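Side-chain contacts in putative cathepsin d (Ixodes ricinus, PDB 5N7Q), which probably cleaves proteins as a cathepsin D-like aspartic endopeptidase of the pepsin family, and here holds the inhibitor pepstatin A: residues Asn74-Tyr79 with Asn83-Ile88; His58-Ser63 with Leu105-Val110; Gln29-Ile34 with Leu42-Ser47. All blocks are in the same frame, centred on the assembly; numbering follows the deposited sequence.

Interaction 1 (Asn74-Tyr79 with Asn83-Ile88); sequences NFTIVY and NVEGFI
Asn83, at the start of segment 83-88, places its CA against the Ile77 carbonyl, in an antiparallel non-hydrogen-bonded pair with Val78. Val84 follows in a hydrogen-bonded pair with Ile77: Ile77 N donates to Val84 O over 2.9 Å, and Val84 N returns a bond to Ile77 O. With chi1 at 61°, Val84 CG1 sits between the backbone N and carbonyl carbon, where it lies 3.8 Å from Ile77 CB and meets the edge of the Tyr79 ring at CE2 (3.9 Å). Val84 CG2 instead approaches Phe75 CZ, at 4.1 Å. Glu85 pairs with Thr76, its CA 3.2 Å from Phe75 O. Gly86 N lies over one face of the Phe75 ring, 3.4 Å from its plane and offset toward the rim; Phe75 N donates to Gly86 O (2.9 Å) and Gly86 N to Phe75 O, the second pair of backbone bonds. Phe87 presents its N to the edge of that ring, and Ile88 CD1 packs 3.9 Å from Phe75 CB, the two side chains roughly perpendicular. Outside the hairpin, Trp43 NE1 is hydrogen-bonded to Tyr79 OH, and Val78 binds the inhibitor through its backbone. This is the beta-hairpin flap that closes over the active-site cleft of pepsin-like peptidases.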
loop_
_atom_site.group_PDB
_atom_site.type_symbol
_atom_site.label_atom_id
_atom_site.label_comp_id
_atom_site.label_asym_id
_atom_site.label_seq_id
_atom_site.Cartn_x
_atom_site.Cartn_y
_atom_site.Cartn_z
ATOM N N ASN A 74 8.287 -23.518 -5.913
ATOM C CA ASN A 74 8.374 -22.849 -4.627
ATOM C C ASN A 74 8.415 -21.329 -4.803
ATOM O O ASN A 74 8.969 -20.799 -5.771
ATOM C CB ASN A 74 9.625 -23.301 -3.864
ATOM C CG ASN A 74 9.577 -22.926 -2.391
ATOM O OD1 ASN A 74 8.811 -23.503 -1.623
ATOM N ND2 ASN A 74 10.398 -21.963 -1.991
ATOM N N PHE A 75 7.827 -20.621 -3.852
ATOM C CA PHE A 75 7.972 -19.159 -3.809
ATOM C C PHE A 75 8.197 -18.721 -2.363
ATOM O O PHE A 75 7.701 -19.335 -1.436
ATOM C CB PHE A 75 6.794 -18.429 -4.452
ATOM C CG PHE A 75 5.603 -18.270 -3.540
ATOM C CD1 PHE A 75 4.691 -19.296 -3.383
ATOM C CD2 PHE A 75 5.402 -17.086 -2.833
ATOM C CE1 PHE A 75 3.602 -19.157 -2.522
ATOM C CE2 PHE A 75 4.320 -16.940 -1.984
ATOM C CZ PHE A 75 3.425 -17.976 -1.822
ATOM N N THR A 76 8.958 -17.637 -2.215
ATOM C CA THR A 76 9.195 -17.029 -0.906
ATOM C C THR A 76 9.239 -15.529 -1.100
ATOM O O THR A 76 9.864 -15.019 -2.032
ATOM C CB THR A 76 10.476 -17.532 -0.222
ATOM O OG1 THR A 76 10.525 -17.042 1.126
ATOM C CG2 THR A 76 11.735 -17.135 -0.993
ATOM N N ILE A 77 8.548 -14.820 -0.214
ATOM C CA ILE A 77 8.536 -13.358 -0.292
ATOM C C ILE A 77 8.778 -12.797 1.086
ATOM O O ILE A 77 8.207 -13.296 2.079
ATOM C CB ILE A 77 7.213 -12.770 -0.843
ATOM C CG1 ILE A 77 6.728 -13.536 -2.064
ATOM C CG2 ILE A 77 7.387 -11.293 -1.190
ATOM C CD1 ILE A 77 5.347 -13.156 -2.548
ATOM N N VAL A 78 9.610 -11.762 1.125
ATOM C CA VAL A 78 9.930 -11.056 2.346
ATOM C C VAL A 78 9.349 -9.648 2.250
ATOM O O VAL A 78 9.645 -8.931 1.294
ATOM C CB VAL A 78 11.457 -10.997 2.524
ATOM C CG1 VAL A 78 11.841 -10.310 3.828
ATOM C CG2 VAL A 78 12.041 -12.403 2.532
ATOM N N TYR A 79 8.543 -9.280 3.247
ATOM C CA TYR A 79 8.016 -7.930 3.367
ATOM C C TYR A 79 8.596 -7.221 4.579
ATOM O O TYR A 79 9.214 -7.845 5.450
ATOM C CB TYR A 79 6.508 -7.990 3.558
ATOM C CG TYR A 79 5.764 -8.671 2.428
ATOM C CD1 TYR A 79 5.419 -7.993 1.286
ATOM C CD2 TYR A 79 5.392 -10.007 2.527
ATOM C CE1 TYR A 79 4.730 -8.619 0.249
ATOM C CE2 TYR A 79 4.732 -10.647 1.502
ATOM C CZ TYR A 79 4.374 -9.969 0.384
ATOM O OH TYR A 79 3.717 -10.660 -0.601
ATOM N N ASN A 83 6.429 -12.388 6.217
ATOM C CA ASN A 83 6.911 -13.190 5.113
ATOM C C ASN A 83 6.001 -14.336 4.817
ATOM O O ASN A 83 5.161 -14.725 5.633
ATOM C CB ASN A 83 8.244 -13.784 5.444
ATOM C CG ASN A 83 8.123 -14.779 6.526
ATOM O OD1 ASN A 83 8.219 -15.995 6.313
ATOM N ND2 ASN A 83 7.844 -14.283 7.696
ATOM N N VAL A 84 6.202 -14.881 3.623
ATOM C CA VAL A 84 5.337 -15.938 3.100
ATOM C C VAL A 84 6.150 -16.906 2.257
ATOM O O VAL A 84 7.099 -16.521 1.570
ATOM C CB VAL A 84 4.105 -15.347 2.336
ATOM C CG1 VAL A 84 4.533 -14.526 1.144
ATOM C CG2 VAL A 84 3.096 -16.426 1.961
ATOM N N GLU A 85 5.788 -18.179 2.338
ATOM C CA GLU A 85 6.357 -19.180 1.453
ATOM C C GLU A 85 5.320 -20.245 1.142
ATOM O O GLU A 85 4.399 -20.516 1.929
ATOM C CB GLU A 85 7.628 -19.780 2.045
ATOM C CG GLU A 85 7.434 -20.576 3.290
ATOM C CD GLU A 85 8.719 -21.232 3.781
ATOM O OE1 GLU A 85 8.653 -22.433 4.163
ATOM O OE2 GLU A 85 9.776 -20.548 3.771
ATOM N N GLY A 86 5.411 -20.800 -0.058
ATOM C CA GLY A 86 4.523 -21.881 -0.459
ATOM C C GLY A 86 4.859 -22.292 -1.882
ATOM O O GLY A 86 6.030 -22.227 -2.271
ATOM N N PHE A 87 3.844 -22.605 -2.680
ATOM C CA PHE A 87 4.034 -22.987 -4.082
ATOM C C PHE A 87 3.069 -22.260 -4.985
ATOM O O PHE A 87 1.974 -21.862 -4.559
ATOM C CB PHE A 87 3.891 -24.515 -4.251
ATOM C CG PHE A 87 2.538 -25.043 -3.866
ATOM C CD1 PHE A 87 2.252 -25.378 -2.545
ATOM C CD2 PHE A 87 1.530 -25.174 -4.814
ATOM C CE1 PHE A 87 0.989 -25.849 -2.194
ATOM C CE2 PHE A 87 0.279 -25.639 -4.459
ATOM C CZ PHE A 87 0.000 -25.979 -3.157
ATOM N N ILE A 88 3.454 -22.131 -6.258
ATOM C CA ILE A 88 2.652 -21.418 -7.235
ATOM C C ILE A 88 1.563 -22.316 -7.844
ATOM O O ILE A 88 1.788 -23.531 -8.081
ATOM C CB ILE A 88 3.539 -20.868 -8.369
ATOM C CG1 ILE A 88 4.587 -19.889 -7.807
ATOM C CG2 ILE A 88 2.700 -20.189 -9.446
ATOM C CD1 ILE A 88 4.015 -18.606 -7.248
#

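Interaction 2 (His58-Ser63 with Leu105-Val110); sequences HRYDSS and LGEALV
Tyr60 and Glu107 meet with ring and carboxylate planes 81° apart, nearly perpendicular. The carboxylate stands at the edge of the ring: Glu107 CD lies near the ring plane, 3.6 Å from Tyr60 CD2, while Glu107 OE2 approaches Tyr60 CE2 to 3.5 Å. This puts the acid beside the ring's C-H rim, an approach whose electrostatics are probably mildly attractive. Leu105 comes from another direction, setting CD1 over one face of the ring, 4.1 Å above its plane and offset toward the rim; the backbone N of Ser62 covers the opposite face. Tyr60 CG is trans to the backbone N (chi1 171°), which swings the ring toward the strand.

No direct hydrogen bond joins the segments, but two waters do. One donates to Tyr60 O and to Glu107 OE1 (2.8 Å) and accepts from Ser62 N at 2.9 Å; the other donates to Glu107 OE2 and is bonded to Ser62 OG. Each carboxylate oxygen also has a protein partner, Ser46 OG for OE1 and Ser89 OG for OE2, so the buried acid is gripped at both oxygens, while Tyr60 OH bonds to Asp91. The contact thus lays the loop between helix 52-55 and strand 69-79 against strand 103-112, with strand 82-95 on one flank of that strand and strand 42-45 on the other.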
loop_
_atom_site.group_PDB
_atom_site.type_symbol
_atom_site.label_atom_id
_atom_site.label_comp_id
_atom_site.label_asym_id
_atom_site.label_seq_id
_atom_site.Cartn_x
_atom_site.Cartn_y
_atom_site.Cartn_z
ATOM N N HIS A 58 -9.584 -17.532 5.052
ATOM C CA HIS A 58 -10.111 -18.230 3.881
ATOM C C HIS A 58 -8.983 -18.891 3.098
ATOM O O HIS A 58 -7.918 -18.301 2.887
ATOM C CB HIS A 58 -10.948 -17.313 3.010
ATOM C CG HIS A 58 -11.997 -16.584 3.776
ATOM N ND1 HIS A 58 -11.939 -15.223 3.977
ATOM C CD2 HIS A 58 -13.066 -17.026 4.474
ATOM C CE1 HIS A 58 -12.955 -14.851 4.736
ATOM N NE2 HIS A 58 -13.657 -15.926 5.046
ATOM N N ARG A 59 -9.207 -20.142 2.712
ATOM C CA ARG A 59 -8.199 -20.949 2.012
ATOM C C ARG A 59 -8.622 -21.264 0.588
ATOM O O ARG A 59 -9.822 -21.410 0.290
ATOM C CB ARG A 59 -7.891 -22.226 2.810
ATOM C CG ARG A 59 -7.318 -21.976 4.197
ATOM C CD ARG A 59 -7.196 -23.229 5.061
ATOM N NE ARG A 59 -8.472 -23.917 5.181
ATOM C CZ ARG A 59 -9.518 -23.534 5.922
ATOM N NH1 ARG A 59 -9.497 -22.433 6.675
ATOM N NH2 ARG A 59 -10.639 -24.272 5.895
ATOM N N TYR A 60 -7.632 -21.332 -0.284
ATOM C CA TYR A 60 -7.844 -21.705 -1.689
ATOM C C TYR A 60 -7.708 -23.216 -1.811
ATOM O O TYR A 60 -6.668 -23.763 -1.408
ATOM C CB TYR A 60 -6.806 -21.026 -2.547
ATOM C CG TYR A 60 -6.814 -21.534 -3.983
ATOM C CD1 TYR A 60 -7.889 -21.318 -4.808
ATOM C CD2 TYR A 60 -5.745 -22.249 -4.495
ATOM C CE1 TYR A 60 -7.911 -21.794 -6.115
ATOM C CE2 TYR A 60 -5.728 -22.686 -5.801
ATOM C CZ TYR A 60 -6.811 -22.474 -6.616
ATOM O OH TYR A 60 -6.792 -22.947 -7.916
ATOM N N ASP A 61 -8.751 -23.864 -2.367
ATOM C CA ASP A 61 -8.729 -25.313 -2.601
ATOM C C ASP A 61 -8.749 -25.573 -4.114
ATOM O O ASP A 61 -9.776 -25.550 -4.742
ATOM C CB ASP A 61 -9.904 -25.997 -1.922
ATOM C CG ASP A 61 -9.805 -27.509 -1.993
ATOM O OD1 ASP A 61 -8.998 -28.032 -2.786
ATOM O OD2 ASP A 61 -10.555 -28.187 -1.254
ATOM N N SER A 62 -7.579 -25.826 -4.675
ATOM C CA SER A 62 -7.454 -26.113 -6.101
ATOM C C SER A 62 -8.342 -27.259 -6.582
ATOM O O SER A 62 -8.790 -27.251 -7.723
ATOM C CB SER A 62 -5.994 -26.429 -6.418
ATOM O OG SER A 62 -5.543 -27.545 -5.678
ATOM N N SER A 63 -8.577 -28.227 -5.696
ATOM C CA SER A 63 -9.287 -29.434 -6.085
ATOM C C SER A 63 -10.761 -29.210 -6.342
ATOM O O SER A 63 -11.404 -30.076 -6.926
ATOM C CB SER A 63 -9.104 -30.535 -5.020
ATOM O OG SER A 63 -9.930 -30.334 -3.878
ATOM N N LEU A 105 -0.913 -17.456 -8.803
ATOM C CA LEU A 105 -1.008 -17.081 -7.398
ATOM C C LEU A 105 -0.142 -17.999 -6.565
ATOM O O LEU A 105 0.070 -19.186 -6.895
ATOM C CB LEU A 105 -2.453 -17.134 -6.877
ATOM C CG LEU A 105 -3.171 -18.496 -6.769
ATOM C CD1 LEU A 105 -4.177 -18.576 -5.635
ATOM C CD2 LEU A 105 -3.867 -18.874 -8.067
ATOM N N GLY A 106 0.314 -17.471 -5.441
ATOM C CA GLY A 106 1.000 -18.283 -4.446
ATOM C C GLY A 106 0.009 -18.936 -3.494
ATOM O O GLY A 106 -0.887 -18.268 -2.967
ATOM N N GLU A 107 0.159 -20.245 -3.288
ATOM C CA GLU A 107 -0.567 -20.953 -2.244
ATOM C C GLU A 107 0.341 -20.977 -1.041
ATOM O O GLU A 107 1.349 -21.703 -1.001
ATOM C CB GLU A 107 -0.901 -22.378 -2.670
ATOM C CG GLU A 107 -1.794 -22.495 -3.886
ATOM C CD GLU A 107 -2.582 -23.801 -3.908
ATOM O OE1 GLU A 107 -3.057 -24.231 -2.838
ATOM O OE2 GLU A 107 -2.772 -24.361 -5.010
ATOM N N ALA A 108 -0.010 -20.197 -0.031
ATOM C CA ALA A 108 0.830 -20.028 1.157
ATOM C C ALA A 108 0.704 -21.205 2.119
ATOM O O ALA A 108 -0.403 -21.623 2.450
ATOM C CB ALA A 108 0.451 -18.732 1.842
ATOM N N LEU A 109 1.855 -21.746 2.509
ATOM C CA LEU A 109 1.967 -22.778 3.544
ATOM C C LEU A 109 2.554 -22.275 4.847
ATOM O O LEU A 109 2.178 -22.791 5.906
ATOM C CB LEU A 109 2.803 -23.960 3.030
ATOM C CG LEU A 109 2.334 -24.619 1.742
ATOM C CD1 LEU A 109 3.305 -25.725 1.334
ATOM C CD2 LEU A 109 0.939 -25.191 1.899
ATOM N N VAL A 110 3.491 -21.327 4.776
ATOM C CA VAL A 110 4.139 -20.796 5.973
ATOM C C VAL A 110 4.093 -19.275 5.896
ATOM O O VAL A 110 4.525 -18.682 4.918
ATOM C CB VAL A 110 5.583 -21.331 6.119
ATOM C CG1 VAL A 110 6.285 -20.742 7.339
ATOM C CG2 VAL A 110 5.561 -22.853 6.248
HETATM O O HOH W 1 -5.290 -25.865 -2.938
HETATM O O HOH W 2 -2.890 -27.118 -4.943
#

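Interaction 3 (Gln29-Ile34 with Leu42-Ser47); sequences QDFQVI and LWLPSS
Segment 29-34 of strand 29-36 and strand 42-45 face each other without backbone hydrogen bonds, their nearest CA atoms, those of Phe31 and Leu44, standing 8.0 Å apart. That spacing is too wide for paired strands and fits side-chain packing between layers of beta structure, here inside the N-terminal lobe of the pepsin fold. Strand 29-36 runs on to Asp36, a predicted active-site residue, with the side chain of Val33 about 8 Å from that of Asp36.

Leu44 carries the contact, and its two methyls divide the work. CD2 reaches Phe31 and Val33 alike, 3.7 Å from Val33 CG1 and equally close to Phe31 CB, and so bridges neighbouring side chains on the inward side of that strand. Val33 and Leu44 cross at about a right angle and meet through one pair of methyls, Val33 CG1 and Leu44 CD2. In Phe31, CG opposite the carbonyl carbon (chi1 -55°) directs the ring toward Leu44, and chi2 of 87° turns a face to it. Leu44 continues onto Ile24 of strand 17-24 and Val33 touches Ile22 and Leu125, a larger apolar core; His58 and Asp122 are further neighbours of the Phe31 ring. Directly over the middle of the ring, Leu44 CD1 makes a CH-pi contact with Phe31, 3.6 Å from the ring centroid and only 10° off the ring normal.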
loop_
_atom_site.group_PDB
_atom_site.type_symbol
_atom_site.label_atom_id
_atom_site.label_comp_id
_atom_site.label_asym_id
_atom_site.label_seq_id
_atom_site.Cartn_x
_atom_site.Cartn_y
_atom_site.Cartn_z
ATOM N N GLN A 29 -14.181 -18.932 -5.340
ATOM C CA GLN A 29 -13.804 -18.989 -3.935
ATOM C C GLN A 29 -13.425 -17.580 -3.508
ATOM O O GLN A 29 -12.583 -16.947 -4.138
ATOM C CB GLN A 29 -12.635 -19.922 -3.726
ATOM C CG GLN A 29 -12.949 -21.359 -4.144
ATOM C CD GLN A 29 -11.743 -22.272 -4.033
ATOM O OE1 GLN A 29 -10.969 -22.196 -3.066
ATOM N NE2 GLN A 29 -11.596 -23.172 -5.003
ATOM N N ASP A 30 -14.033 -17.115 -2.428
ATOM C CA ASP A 30 -13.941 -15.688 -2.040
ATOM C C ASP A 30 -12.847 -15.422 -0.991
ATOM O O ASP A 30 -12.646 -16.200 -0.071
ATOM C CB ASP A 30 -15.282 -15.221 -1.515
ATOM C CG ASP A 30 -16.355 -15.173 -2.576
ATOM O OD1 ASP A 30 -16.065 -14.920 -3.754
ATOM O OD2 ASP A 30 -17.540 -15.375 -2.199
ATOM N N PHE A 31 -12.158 -14.287 -1.160
ATOM C CA PHE A 31 -11.091 -13.846 -0.251
ATOM C C PHE A 31 -11.116 -12.349 -0.081
ATOM O O PHE A 31 -11.799 -11.626 -0.828
ATOM C CB PHE A 31 -9.717 -14.226 -0.823
ATOM C CG PHE A 31 -9.589 -15.694 -1.140
ATOM C CD1 PHE A 31 -9.990 -16.220 -2.369
ATOM C CD2 PHE A 31 -9.083 -16.552 -0.181
ATOM C CE1 PHE A 31 -9.915 -17.589 -2.597
ATOM C CE2 PHE A 31 -9.000 -17.906 -0.414
ATOM C CZ PHE A 31 -9.412 -18.421 -1.622
ATOM N N GLN A 32 -10.378 -11.914 0.930
ATOM C CA GLN A 32 -10.058 -10.493 1.133
ATOM C C GLN A 32 -8.577 -10.323 1.005
ATOM O O GLN A 32 -7.802 -11.092 1.577
ATOM C CB GLN A 32 -10.506 -10.039 2.509
ATOM C CG GLN A 32 -12.008 -10.162 2.715
ATOM C CD GLN A 32 -12.788 -9.152 1.929
ATOM O OE1 GLN A 32 -12.277 -8.087 1.591
ATOM N NE2 GLN A 32 -14.049 -9.472 1.621
ATOM N N VAL A 33 -8.144 -9.301 0.278
ATOM C CA VAL A 33 -6.703 -9.056 0.084
ATOM C C VAL A 33 -6.375 -7.589 0.229
ATOM O O VAL A 33 -7.192 -6.735 -0.048
ATOM C CB VAL A 33 -6.208 -9.534 -1.301
ATOM C CG1 VAL A 33 -6.282 -11.046 -1.389
ATOM C CG2 VAL A 33 -6.972 -8.913 -2.465
ATOM N N ILE A 34 -5.153 -7.316 0.679
ATOM C CA ILE A 34 -4.632 -5.964 0.636
ATOM C C ILE A 34 -4.101 -5.732 -0.786
ATOM O O ILE A 34 -3.369 -6.576 -1.329
ATOM C CB ILE A 34 -3.654 -5.690 1.803
ATOM C CG1 ILE A 34 -3.128 -4.255 1.753
ATOM C CG2 ILE A 34 -2.511 -6.688 1.870
ATOM C CD1 ILE A 34 -2.609 -3.793 3.100
ATOM N N LEU A 42 0.560 -12.053 -6.097
ATOM C CA LEU A 42 -0.699 -12.433 -5.462
ATOM C C LEU A 42 -0.478 -13.719 -4.677
ATOM O O LEU A 42 0.080 -14.687 -5.201
ATOM C CB LEU A 42 -1.776 -12.682 -6.511
ATOM C CG LEU A 42 -3.131 -13.229 -6.045
ATOM C CD1 LEU A 42 -3.868 -12.377 -5.035
ATOM C CD2 LEU A 42 -3.948 -13.447 -7.296
ATOM N N TRP A 43 -0.931 -13.751 -3.424
ATOM C CA TRP A 43 -0.941 -15.028 -2.682
ATOM C C TRP A 43 -2.107 -15.090 -1.715
ATOM O O TRP A 43 -2.639 -14.070 -1.292
ATOM C CB TRP A 43 0.381 -15.303 -1.956
ATOM C CG TRP A 43 0.731 -14.318 -0.878
ATOM C CD1 TRP A 43 1.530 -13.189 -1.017
ATOM C CD2 TRP A 43 0.279 -14.317 0.469
ATOM N NE1 TRP A 43 1.593 -12.518 0.164
ATOM C CE2 TRP A 43 0.804 -13.157 1.087
ATOM C CE3 TRP A 43 -0.572 -15.148 1.208
ATOM C CZ2 TRP A 43 0.576 -12.859 2.434
ATOM C CZ3 TRP A 43 -0.801 -14.843 2.554
ATOM C CH2 TRP A 43 -0.240 -13.699 3.132
ATOM N N LEU A 44 -2.498 -16.322 -1.409
ATOM C CA LEU A 44 -3.617 -16.662 -0.518
ATOM C C LEU A 44 -3.234 -17.885 0.295
ATOM O O LEU A 44 -2.380 -18.676 -0.141
ATOM C CB LEU A 44 -4.880 -16.959 -1.325
ATOM C CG LEU A 44 -5.475 -15.771 -2.091
ATOM C CD1 LEU A 44 -6.474 -16.259 -3.098
ATOM C CD2 LEU A 44 -6.031 -14.715 -1.138
ATOM N N PRO A 45 -3.874 -18.077 1.471
ATOM C CA PRO A 45 -3.596 -19.307 2.236
ATOM C C PRO A 45 -4.072 -20.553 1.487
ATOM O O PRO A 45 -5.128 -20.535 0.893
ATOM C CB PRO A 45 -4.436 -19.112 3.516
ATOM C CG PRO A 45 -4.764 -17.629 3.551
ATOM C CD PRO A 45 -4.924 -17.277 2.111
ATOM N N SER A 46 -3.284 -21.623 1.527
ATOM C CA SER A 46 -3.634 -22.877 0.828
ATOM C C SER A 46 -4.542 -23.783 1.668
ATOM O O SER A 46 -4.341 -23.893 2.866
ATOM C CB SER A 46 -2.356 -23.653 0.571
ATOM O OG SER A 46 -2.599 -24.772 -0.232
ATOM N N SER A 47 -5.451 -24.512 1.035
ATOM C CA SER A 47 -6.163 -25.605 1.713
ATOM C C SER A 47 -5.217 -26.737 2.138
ATOM O O SER A 47 -5.593 -27.546 2.972
ATOM C CB SER A 47 -7.236 -26.196 0.830
ATOM O OG SER A 47 -6.719 -26.707 -0.374
#

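Interactions 2 and 3 are buried, whereas interaction 1 is mixed, one face of its hairpin turned inward and the other more open. Their chemistry differs accordingly: regular backbone pairing in interaction 1, a water-bridged acid beside an aromatic in interaction 2, purely apolar packing in interaction 3. Strands 82-95, 103-112 and 42-45 connect all three. Phe87 O probably accepts from Glu107 N at 2.7 Å between interactions 1 and 2, and Leu42 O from Gly106 N at 2.8 Å between 3 and 2. Trp43 extends from 42-47 to the flap of interaction 1, which hydrogen-bonds the inhibitor through Val78, whereas interaction 3 reaches it through packing of Ile34; interaction 2 lies away from the active site.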